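PDB 2WDD: sulfur oxidation protein SOXB, which hydrolyses the sulfur-sulfur bond of S-thiosulfonate groups in the Sox pathway of sulfur oxidation, using an active site with two manganese ions. Local coordinates for residues 122-127 / 205-210; 395-400 / 498-503; 368-373 / 410-415. All blocks are in the same frame, centred on the assembly; numbering follows the deposited sequence. Where two conformers were deposited one is given.

Overall arrangement
The three contacts are spread over the molecule and none touches the manganese site. Interactions 1 and 2 are partly buried and lie on opposite sides of the chain's centre, their own centres about 58 Å apart; interaction 3 is buried. Interaction 1 joins two different sheets, through side chains and a water. Interaction 2 pairs strands of one sheet, with backbone bonds backed by a charged carboxylate and guanidinium. Interaction 3 links two loops by one backbone bridge and apolar packing. Interactions 2 and 3 alternate along the chain and approach to about 8 Å between nearest atoms, whereas interaction 1 is completed earlier in the sequence.

Interaction 1 of 3, residues 122-127 / 205-210; sequences GGKALV and HRVGPY
L126 and H205 make the apolar part of this contact. The leucine lays its CD2 methyl over one face of the imidazole, 4.0 Å from the ring centroid and 22° off the normal, a CH-pi contact displaced toward the rim. The second methyl, CD1, touches the same ring at 3.9 Å from H205 CD2, so both methyls of the leucine rest on the same face, CD2 over the ND1-CE1 side and CD1 over the CG-CD2 side. Further along, K124 CG meets V207 CG2 at 4.0 Å.

The polar part runs through one water. K124 NZ donates to it at 2.6 Å, and the same water sits in the plane of the H205 ring at its edge, 2.7 Å from ND1. The lysine chain bends at chi2 (89°), which carries CE to 3.2 Å from R206 O; this methylene, next to the ammonium, is probably polarised enough to favour the carbonyl. H205 NE2 is hydrogen-bonded to H159 NE2, so both ring nitrogens have partners and the ring's rotation is fixed. The nearby lysine charge would probably disfavour a doubly protonated H205.

The strands themselves, 124-127 and 205-207, run at 146° with axes 8.2 Å apart, too far for backbone pairing: they belong to the two facing sheets of the metallophosphatase-like sandwich. The backbone of L126 bonds to T30 and L32 of strand 29-34, and V207 packs on A29 of that strand and on L319 of strand 311-320. A125 and V127 face helix 104-120, which covers the other side of strand 124-129.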
loop_
_atom_site.group_PDB
_atom_site.type_symbol
_atom_site.label_atom_id
_atom_site.label_comp_id
_atom_site.label_asym_id
_atom_site.label_seq_id
_atom_site.Cartn_x
_atom_site.Cartn_y
_atom_site.Cartn_z
ATOM N N GLY A 122 -11.863 24.518 -19.825
ATOM C CA GLY A 122 -10.873 24.626 -20.879
ATOM C C GLY A 122 -9.514 24.148 -20.401
ATOM O O GLY A 122 -8.489 24.432 -21.019
ATOM N N GLY A 123 -9.504 23.406 -19.298
ATOM C CA GLY A 123 -8.270 22.890 -18.734
ATOM C C GLY A 123 -7.874 21.543 -19.309
ATOM O O GLY A 123 -8.592 20.970 -20.126
ATOM N N LYS A 124 -6.721 21.045 -18.878
ATOM C CA LYS A 124 -6.190 19.764 -19.344
ATOM C C LYS A 124 -5.989 18.833 -18.148
ATOM O O LYS A 124 -5.246 19.165 -17.229
ATOM C CB LYS A 124 -4.843 19.991 -20.029
ATOM C CG LYS A 124 -4.013 18.735 -20.206
ATOM C CD LYS A 124 -4.327 18.055 -21.523
ATOM C CE LYS A 124 -3.217 17.103 -21.932
ATOM N NZ LYS A 124 -3.736 16.024 -22.813
ATOM N N ALA A 125 -6.630 17.666 -18.174
ATOM C CA ALA A 125 -6.510 16.718 -17.071
ATOM C C ALA A 125 -5.870 15.389 -17.464
ATOM O O ALA A 125 -6.117 14.857 -18.549
ATOM C CB ALA A 125 -7.858 16.481 -16.432
ATOM N N LEU A 126 -5.061 14.850 -16.556
ATOM C CA LEU A 126 -4.424 13.559 -16.766
ATOM C C LEU A 126 -4.769 12.684 -15.578
ATOM O O LEU A 126 -4.779 13.164 -14.441
ATOM C CB LEU A 126 -2.901 13.704 -16.855
ATOM C CG LEU A 126 -2.345 14.389 -18.104
ATOM C CD1 LEU A 126 -0.830 14.580 -17.959
ATOM C CD2 LEU A 126 -2.680 13.569 -19.362
ATOM N N VAL A 127 -5.095 11.423 -15.858
ATOM C CA VAL A 127 -5.423 10.446 -14.829
ATOM C C VAL A 127 -4.194 9.563 -14.668
ATOM O O VAL A 127 -3.781 8.868 -15.607
ATOM C CB VAL A 127 -6.672 9.635 -15.210
ATOM C CG1 VAL A 127 -6.959 8.584 -14.138
ATOM C CG2 VAL A 127 -7.885 10.561 -15.379
ATOM N N HIS A 205 3.359 15.738 -22.367
ATOM C CA HIS A 205 1.992 16.105 -22.693
ATOM C C HIS A 205 1.869 17.606 -22.886
ATOM O O HIS A 205 2.436 18.383 -22.126
ATOM C CB HIS A 205 1.067 15.706 -21.549
ATOM C CG HIS A 205 0.905 14.227 -21.400
ATOM N ND1 HIS A 205 -0.098 13.522 -22.031
ATOM C CD2 HIS A 205 1.608 13.322 -20.678
ATOM C CE1 HIS A 205 0.012 12.239 -21.725
ATOM N NE2 HIS A 205 1.040 12.092 -20.910
ATOM N N ARG A 206 1.083 18.007 -23.879
ATOM C CA ARG A 206 0.852 19.420 -24.122
ATOM C C ARG A 206 -0.158 19.927 -23.104
ATOM O O ARG A 206 -1.225 19.340 -22.923
ATOM C CB ARG A 206 0.319 19.642 -25.539
ATOM C CG ARG A 206 1.398 19.650 -26.609
ATOM C CD ARG A 206 1.006 20.535 -27.788
ATOM N NE ARG A 206 0.042 19.883 -28.669
ATOM C CZ ARG A 206 -0.586 20.488 -29.674
ATOM N NH1 ARG A 206 -1.448 19.812 -30.421
ATOM N NH2 ARG A 206 -0.351 21.767 -29.934
ATOM N N VAL A 207 0.198 21.012 -22.429
ATOM C CA VAL A 207 -0.674 21.643 -21.448
ATOM C C VAL A 207 -0.751 23.101 -21.867
ATOM O O VAL A 207 0.002 23.936 -21.371
ATOM C CB VAL A 207 -0.102 21.519 -20.021
ATOM C CG1 VAL A 207 -0.760 22.533 -19.097
ATOM C CG2 VAL A 207 -0.287 20.110 -19.491
ATOM N N GLY A 208 -1.603 23.389 -22.846
ATOM C CA GLY A 208 -1.694 24.733 -23.378
ATOM C C GLY A 208 -0.402 25.053 -24.103
ATOM O O GLY A 208 0.003 24.337 -25.020
ATOM N N PRO A 209 0.293 26.115 -23.674
ATOM C CA PRO A 209 1.551 26.510 -24.314
ATOM C C PRO A 209 2.786 25.868 -23.686
ATOM O O PRO A 209 3.907 26.077 -24.155
ATOM C CB PRO A 209 1.584 28.022 -24.093
ATOM C CG PRO A 209 0.861 28.213 -22.809
ATOM C CD PRO A 209 -0.219 27.161 -22.770
ATOM N N TYR A 210 2.584 25.103 -22.617
ATOM C CA TYR A 210 3.698 24.440 -21.941
ATOM C C TYR A 210 3.721 22.961 -22.286
ATOM O O TYR A 210 2.790 22.439 -22.889
ATOM C CB TYR A 210 3.569 24.567 -20.420
ATOM C CG TYR A 210 3.211 25.948 -19.934
ATOM C CD1 TYR A 210 4.200 26.865 -19.619
ATOM C CD2 TYR A 210 1.885 26.323 -19.765
ATOM C CE1 TYR A 210 3.883 28.129 -19.162
ATOM C CE2 TYR A 210 1.554 27.592 -19.321
ATOM C CZ TYR A 210 2.558 28.485 -19.012
ATOM O OH TYR A 210 2.237 29.744 -18.562
HETATM O O HOH W 1 -1.966 14.387 -23.769
#

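Interaction 2 of 3, residues 395-400 / 498-503; sequences EVEVVF and PNRRYL
E397 and L503 grip each other at both polar atoms of the leucine backbone, where strand 398-401 starts to pair in parallel with strand 501-507 in the 5'-nucleotidase C-terminal domain. L503 O accepts two consecutive amides: E397 N at 2.8 Å, tilted from the carbonyl plane, and V398 N, in that plane, at 3.3 Å. In return L503 N donates to E397 OE2 at 2.9 Å, almost straight (174°), meeting the oxygen from above the carboxylate plane. The glutamate side chain thus stands in for a neighbouring strand's carbonyl.

Its other oxygen, OE1, forms a salt bridge with R500 NH1 (2.9 Å). The two side chains arrive from opposite directions, and their flat groups are turned 73° against each other. With CG anti to the carbonyl carbon (chi1 -63°) and the chain extended beyond it, E397 reaches along strand 501-507 to serve both partners. Shortening the side chain to an alanine is likely to leave L503 N without its acceptor and the R500 guanidinium without this countercharge and less firmly placed over Y502.

Beside this polar knot, L503 CD2 packs at 3.6 Å from E395 O and touches V396 CG2, the two side chains crossing at about a right angle. In the next shell, V398 and F400 continue the parallel pairing through backbone bonds to A505, while V399 pairs with F470 on the other neighbouring strand, 468-470. K390 NZ donates to E397 O, and V396 and L503 rest on L434 and Y436 of strand 431-438. Y502, tied by its hydroxyl to D497 N, offers a ring face to the arginine: R500 NH1 lies 3.3 Å above the ring plane, offset toward the rim.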
loop_
_atom_site.group_PDB
_atom_site.type_symbol
_atom_site.label_atom_id
_atom_site.label_comp_id
_atom_site.label_asym_id
_atom_site.label_seq_id
_atom_site.Cartn_x
_atom_site.Cartn_y
_atom_site.Cartn_z
ATOM N N GLU A 395 0.315 -27.409 17.187
ATOM C CA GLU A 395 1.742 -27.614 17.409
ATOM C C GLU A 395 2.564 -26.340 17.171
ATOM O O GLU A 395 3.680 -26.207 17.678
ATOM C CB GLU A 395 2.254 -28.738 16.505
ATOM C CG GLU A 395 1.332 -29.954 16.452
ATOM C CD GLU A 395 0.472 -30.007 15.193
ATOM O OE1 GLU A 395 0.437 -31.080 14.555
ATOM O OE2 GLU A 395 -0.210 -29.010 14.868
ATOM N N VAL A 396 2.005 -25.398 16.412
ATOM C CA VAL A 396 2.715 -24.155 16.095
ATOM C C VAL A 396 2.909 -23.263 17.308
ATOM O O VAL A 396 1.941 -22.941 18.009
ATOM C CB VAL A 396 2.027 -23.394 14.969
ATOM C CG1 VAL A 396 2.705 -22.037 14.745
ATOM C CG2 VAL A 396 2.026 -24.221 13.701
ATOM N N GLU A 397 4.147 -22.808 17.502
ATOM C CA GLU A 397 4.504 -21.949 18.623
ATOM C C GLU A 397 4.545 -20.468 18.282
ATOM O O GLU A 397 4.211 -19.635 19.116
ATOM C CB GLU A 397 5.826 -22.392 19.247
ATOM C CG GLU A 397 5.728 -23.798 19.828
ATOM C CD GLU A 397 7.070 -24.460 20.030
ATOM O OE1 GLU A 397 7.651 -24.268 21.109
ATOM O OE2 GLU A 397 7.497 -25.241 19.154
ATOM N N VAL A 398 4.960 -20.144 17.058
ATOM C CA VAL A 398 5.025 -18.751 16.622
ATOM C C VAL A 398 4.489 -18.650 15.196
ATOM O O VAL A 398 4.834 -19.460 14.338
ATOM C CB VAL A 398 6.459 -18.194 16.720
ATOM C CG1 VAL A 398 6.852 -17.964 18.178
ATOM C CG2 VAL A 398 7.454 -19.118 16.019
ATOM N N VAL A 399 3.655 -17.646 14.939
ATOM C CA VAL A 399 3.119 -17.432 13.595
ATOM C C VAL A 399 3.621 -16.085 13.094
ATOM O O VAL A 399 3.305 -15.056 13.699
ATOM C CB VAL A 399 1.582 -17.440 13.582
ATOM C CG1 VAL A 399 1.058 -17.222 12.164
ATOM C CG2 VAL A 399 1.018 -18.735 14.213
ATOM N N PHE A 400 4.374 -16.093 11.990
ATOM C CA PHE A 400 4.891 -14.855 11.406
ATOM C C PHE A 400 3.958 -14.386 10.299
ATOM O O PHE A 400 3.816 -15.057 9.277
ATOM C CB PHE A 400 6.288 -15.084 10.798
ATOM C CG PHE A 400 7.358 -15.356 11.810
ATOM C CD1 PHE A 400 8.255 -14.362 12.172
ATOM C CD2 PHE A 400 7.505 -16.619 12.368
ATOM C CE1 PHE A 400 9.271 -14.608 13.078
ATOM C CE2 PHE A 400 8.519 -16.871 13.288
ATOM C CZ PHE A 400 9.391 -15.858 13.658
ATOM N N PRO A 498 17.794 -19.604 22.745
ATOM C CA PRO A 498 18.466 -19.528 21.436
ATOM C C PRO A 498 18.730 -20.861 20.739
ATOM O O PRO A 498 18.832 -20.912 19.511
ATOM C CB PRO A 498 19.800 -18.839 21.756
ATOM C CG PRO A 498 19.977 -18.991 23.242
ATOM C CD PRO A 498 18.589 -18.966 23.809
ATOM N N ASN A 499 18.893 -21.928 21.513
ATOM C CA ASN A 499 19.216 -23.227 20.931
ATOM C C ASN A 499 18.025 -24.150 20.747
ATOM O O ASN A 499 18.146 -25.232 20.176
ATOM C CB ASN A 499 20.299 -23.928 21.759
ATOM C CG ASN A 499 21.615 -23.191 21.723
ATOM O OD1 ASN A 499 22.041 -22.617 22.720
ATOM N ND2 ASN A 499 22.240 -23.155 20.556
ATOM N N ARG A 500 16.873 -23.731 21.245
ATOM C CA ARG A 500 15.671 -24.533 21.130
ATOM C C ARG A 500 15.067 -24.406 19.742
ATOM O O ARG A 500 15.107 -23.333 19.131
ATOM C CB ARG A 500 14.649 -24.072 22.177
ATOM C CG ARG A 500 13.322 -24.821 22.167
ATOM C CD ARG A 500 12.358 -24.189 23.167
ATOM N NE ARG A 500 11.217 -25.043 23.486
ATOM C CZ ARG A 500 10.299 -25.433 22.608
ATOM N NH1 ARG A 500 10.389 -25.063 21.340
ATOM N NH2 ARG A 500 9.292 -26.202 22.997
ATOM N N ARG A 501 14.524 -25.510 19.244
ATOM C CA ARG A 501 13.844 -25.532 17.956
ATOM C C ARG A 501 12.375 -25.244 18.244
ATOM O O ARG A 501 11.759 -25.912 19.081
ATOM C CB ARG A 501 13.959 -26.916 17.302
ATOM C CG ARG A 501 15.325 -27.241 16.722
ATOM C CD ARG A 501 15.220 -28.279 15.606
ATOM N NE ARG A 501 14.158 -29.255 15.843
ATOM C CZ ARG A 501 13.585 -29.987 14.890
ATOM N NH1 ARG A 501 13.967 -29.853 13.627
ATOM N NH2 ARG A 501 12.629 -30.853 15.199
ATOM N N TYR A 502 11.830 -24.227 17.589
ATOM C CA TYR A 502 10.434 -23.854 17.766
ATOM C C TYR A 502 9.707 -24.098 16.456
ATOM O O TYR A 502 10.256 -23.832 15.378
ATOM C CB TYR A 502 10.331 -22.361 18.083
ATOM C CG TYR A 502 10.888 -21.950 19.426
ATOM C CD1 TYR A 502 10.061 -21.845 20.539
ATOM C CD2 TYR A 502 12.227 -21.611 19.570
ATOM C CE1 TYR A 502 10.560 -21.457 21.766
ATOM C CE2 TYR A 502 12.740 -21.216 20.800
ATOM C CZ TYR A 502 11.899 -21.141 21.893
ATOM O OH TYR A 502 12.385 -20.728 23.114
ATOM N N LEU A 503 8.470 -24.578 16.528
ATOM C CA LEU A 503 7.698 -24.760 15.301
ATOM C C LEU A 503 7.079 -23.419 14.929
ATOM O O LEU A 503 6.347 -22.807 15.719
ATOM C CB LEU A 503 6.617 -25.835 15.435
ATOM C CG LEU A 503 5.844 -26.093 14.136
ATOM C CD1 LEU A 503 6.763 -26.533 13.001
ATOM C CD2 LEU A 503 4.734 -27.112 14.350
#

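Interaction 3 of 3, residues 368-373 / 410-415; sequences ETLLYK and ILPGQA
L371 and I410 pair through their peptide groups, each amide N lying in the carbonyl plane of the other residue, and form a single antiparallel bridge, a hydrogen-bonded pair. L371 N donates to I410 O and I410 N to L371 O, both at 2.9 Å. I410 O also receives the CA-H of L370, with CA at 3.3 Å, and L370 CD1 lies against the same oxygen. That methyl gets there because CG stands anti to the backbone N (chi1 -172°); it then meets L411 CD2 at 4.1 Å. Alongside the bridge, L371 CB touches I410 CB at 3.8 Å.

Beyond the bridge the chain reverses in a type II turn from L411 to Q414, with G413 at its positive-phi position. G413 and Q414 together face S367 as a G1 beta bulge. The proline ring of the turn packs across the contact on the backbone of E368 to L370, with P412 CB 3.4 Å from E368 O, while E368 directs its carboxylate to R539.

The two loops are held between helices from separate parts of the chain: L370 and L411 touch helix 91-98, whereas L371 and I410 pack on Y424 of helix 418-425. The turn is closed by Q414 N bonding to L411 O and, from its side chain, by Q414 OE1, which accepts L411 N at 2.9 Å and 173°.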
loop_
_atom_site.group_PDB
_atom_site.type_symbol
_atom_site.label_atom_id
_atom_site.label_comp_id
_atom_site.label_asym_id
_atom_site.label_seq_id
_atom_site.Cartn_x
_atom_site.Cartn_y
_atom_site.Cartn_z
ATOM N N GLU A 368 -16.786 -9.186 16.214
ATOM C CA GLU A 368 -17.401 -8.371 17.247
ATOM C C GLU A 368 -16.703 -7.031 17.460
ATOM O O GLU A 368 -17.297 -6.083 17.966
ATOM C CB GLU A 368 -17.516 -9.165 18.541
ATOM C CG GLU A 368 -18.446 -10.354 18.369
ATOM C CD GLU A 368 -18.773 -11.045 19.672
ATOM O OE1 GLU A 368 -18.226 -10.634 20.716
ATOM O OE2 GLU A 368 -19.571 -12.004 19.644
ATOM N N THR A 369 -15.443 -6.958 17.058
ATOM C CA THR A 369 -14.677 -5.737 17.242
ATOM C C THR A 369 -13.889 -5.378 15.985
ATOM O O THR A 369 -13.860 -6.128 15.023
ATOM C CB THR A 369 -13.752 -5.837 18.463
ATOM O OG1 THR A 369 -12.793 -6.870 18.234
ATOM C CG2 THR A 369 -14.553 -6.179 19.724
ATOM N N LEU A 370 -13.260 -4.207 16.013
ATOM C CA LEU A 370 -12.509 -3.699 14.870
ATOM C C LEU A 370 -11.315 -4.559 14.503
ATOM O O LEU A 370 -10.441 -4.792 15.337
ATOM C CB LEU A 370 -11.964 -2.316 15.223
ATOM C CG LEU A 370 -11.305 -1.544 14.073
ATOM C CD1 LEU A 370 -12.346 -1.171 13.033
ATOM C CD2 LEU A 370 -10.598 -0.296 14.633
ATOM N N LEU A 371 -11.252 -4.974 13.242
ATOM C CA LEU A 371 -10.102 -5.722 12.731
ATOM C C LEU A 371 -9.373 -4.783 11.761
ATOM O O LEU A 371 -9.919 -4.396 10.724
ATOM C CB LEU A 371 -10.550 -6.992 11.990
ATOM C CG LEU A 371 -11.189 -8.056 12.884
ATOM C CD1 LEU A 371 -11.729 -9.216 12.037
ATOM C CD2 LEU A 371 -10.140 -8.569 13.902
ATOM N N TYR A 372 -8.168 -4.368 12.140
ATOM C CA TYR A 372 -7.372 -3.477 11.294
ATOM C C TYR A 372 -6.039 -4.161 11.016
ATOM O O TYR A 372 -5.615 -5.047 11.763
ATOM C CB TYR A 372 -7.155 -2.103 11.955
ATOM C CG TYR A 372 -6.429 -2.154 13.285
ATOM C CD1 TYR A 372 -5.049 -1.984 13.352
ATOM C CD2 TYR A 372 -7.120 -2.378 14.474
ATOM C CE1 TYR A 372 -4.383 -1.982 14.571
ATOM C CE2 TYR A 372 -6.464 -2.405 15.687
ATOM C CZ TYR A 372 -5.088 -2.238 15.733
ATOM O OH TYR A 372 -4.425 -2.251 16.939
ATOM N N LYS A 373 -5.391 -3.737 9.938
ATOM C CA LYS A 373 -4.150 -4.346 9.488
ATOM C C LYS A 373 -2.894 -3.493 9.621
ATOM O O LYS A 373 -1.832 -3.995 9.983
ATOM C CB LYS A 373 -4.295 -4.728 8.006
ATOM C CG LYS A 373 -2.979 -5.118 7.327
ATOM C CD LYS A 373 -2.602 -6.552 7.695
ATOM C CE LYS A 373 -1.217 -6.947 7.169
ATOM N NZ LYS A 373 -1.058 -8.436 7.214
ATOM N N ILE A 410 -12.352 -4.291 9.125
ATOM C CA ILE A 410 -13.679 -4.839 9.457
ATOM C C ILE A 410 -14.219 -4.128 10.688
ATOM O O ILE A 410 -13.563 -4.070 11.722
ATOM C CB ILE A 410 -13.589 -6.353 9.730
ATOM C CG1 ILE A 410 -12.822 -7.049 8.610
ATOM C CG2 ILE A 410 -14.984 -6.956 9.895
ATOM C CD1 ILE A 410 -13.459 -6.859 7.280
ATOM N N LEU A 411 -15.429 -3.593 10.582
ATOM C CA LEU A 411 -16.020 -2.857 11.696
ATOM C C LEU A 411 -16.650 -3.802 12.704
ATOM O O LEU A 411 -17.005 -4.937 12.374
ATOM C CB LEU A 411 -17.101 -1.907 11.182
ATOM C CG LEU A 411 -16.679 -0.822 10.187
ATOM C CD1 LEU A 411 -17.896 0.078 9.873
ATOM C CD2 LEU A 411 -15.541 -0.008 10.790
ATOM N N PRO A 412 -16.868 -3.318 13.930
ATOM C CA PRO A 412 -17.543 -4.170 14.913
ATOM C C PRO A 412 -18.920 -4.564 14.384
ATOM O O PRO A 412 -19.654 -3.727 13.849
ATOM C CB PRO A 412 -17.697 -3.245 16.124
ATOM C CG PRO A 412 -16.583 -2.249 15.979
ATOM C CD PRO A 412 -16.449 -2.026 14.508
ATOM N N GLY A 413 -19.259 -5.841 14.525
ATOM C CA GLY A 413 -20.536 -6.359 14.074
ATOM C C GLY A 413 -20.598 -6.700 12.599
ATOM O O GLY A 413 -21.609 -7.215 12.117
ATOM N N GLN A 414 -19.514 -6.425 11.872
ATOM C CA GLN A 414 -19.469 -6.686 10.440
ATOM C C GLN A 414 -19.068 -8.125 10.119
ATOM O O GLN A 414 -18.233 -8.712 10.802
ATOM C CB GLN A 414 -18.534 -5.688 9.730
ATOM C CG GLN A 414 -18.478 -5.878 8.223
ATOM C CD GLN A 414 -17.612 -4.849 7.500
ATOM O OE1 GLN A 414 -16.844 -4.107 8.117
ATOM N NE2 GLN A 414 -17.723 -4.820 6.179
ATOM N N ALA A 415 -19.681 -8.689 9.086
ATOM C CA ALA A 415 -19.360 -10.044 8.671
ATOM C C ALA A 415 -18.088 -10.054 7.830
ATOM O O ALA A 415 -17.896 -9.189 6.966
ATOM C CB ALA A 415 -20.524 -10.643 7.871
#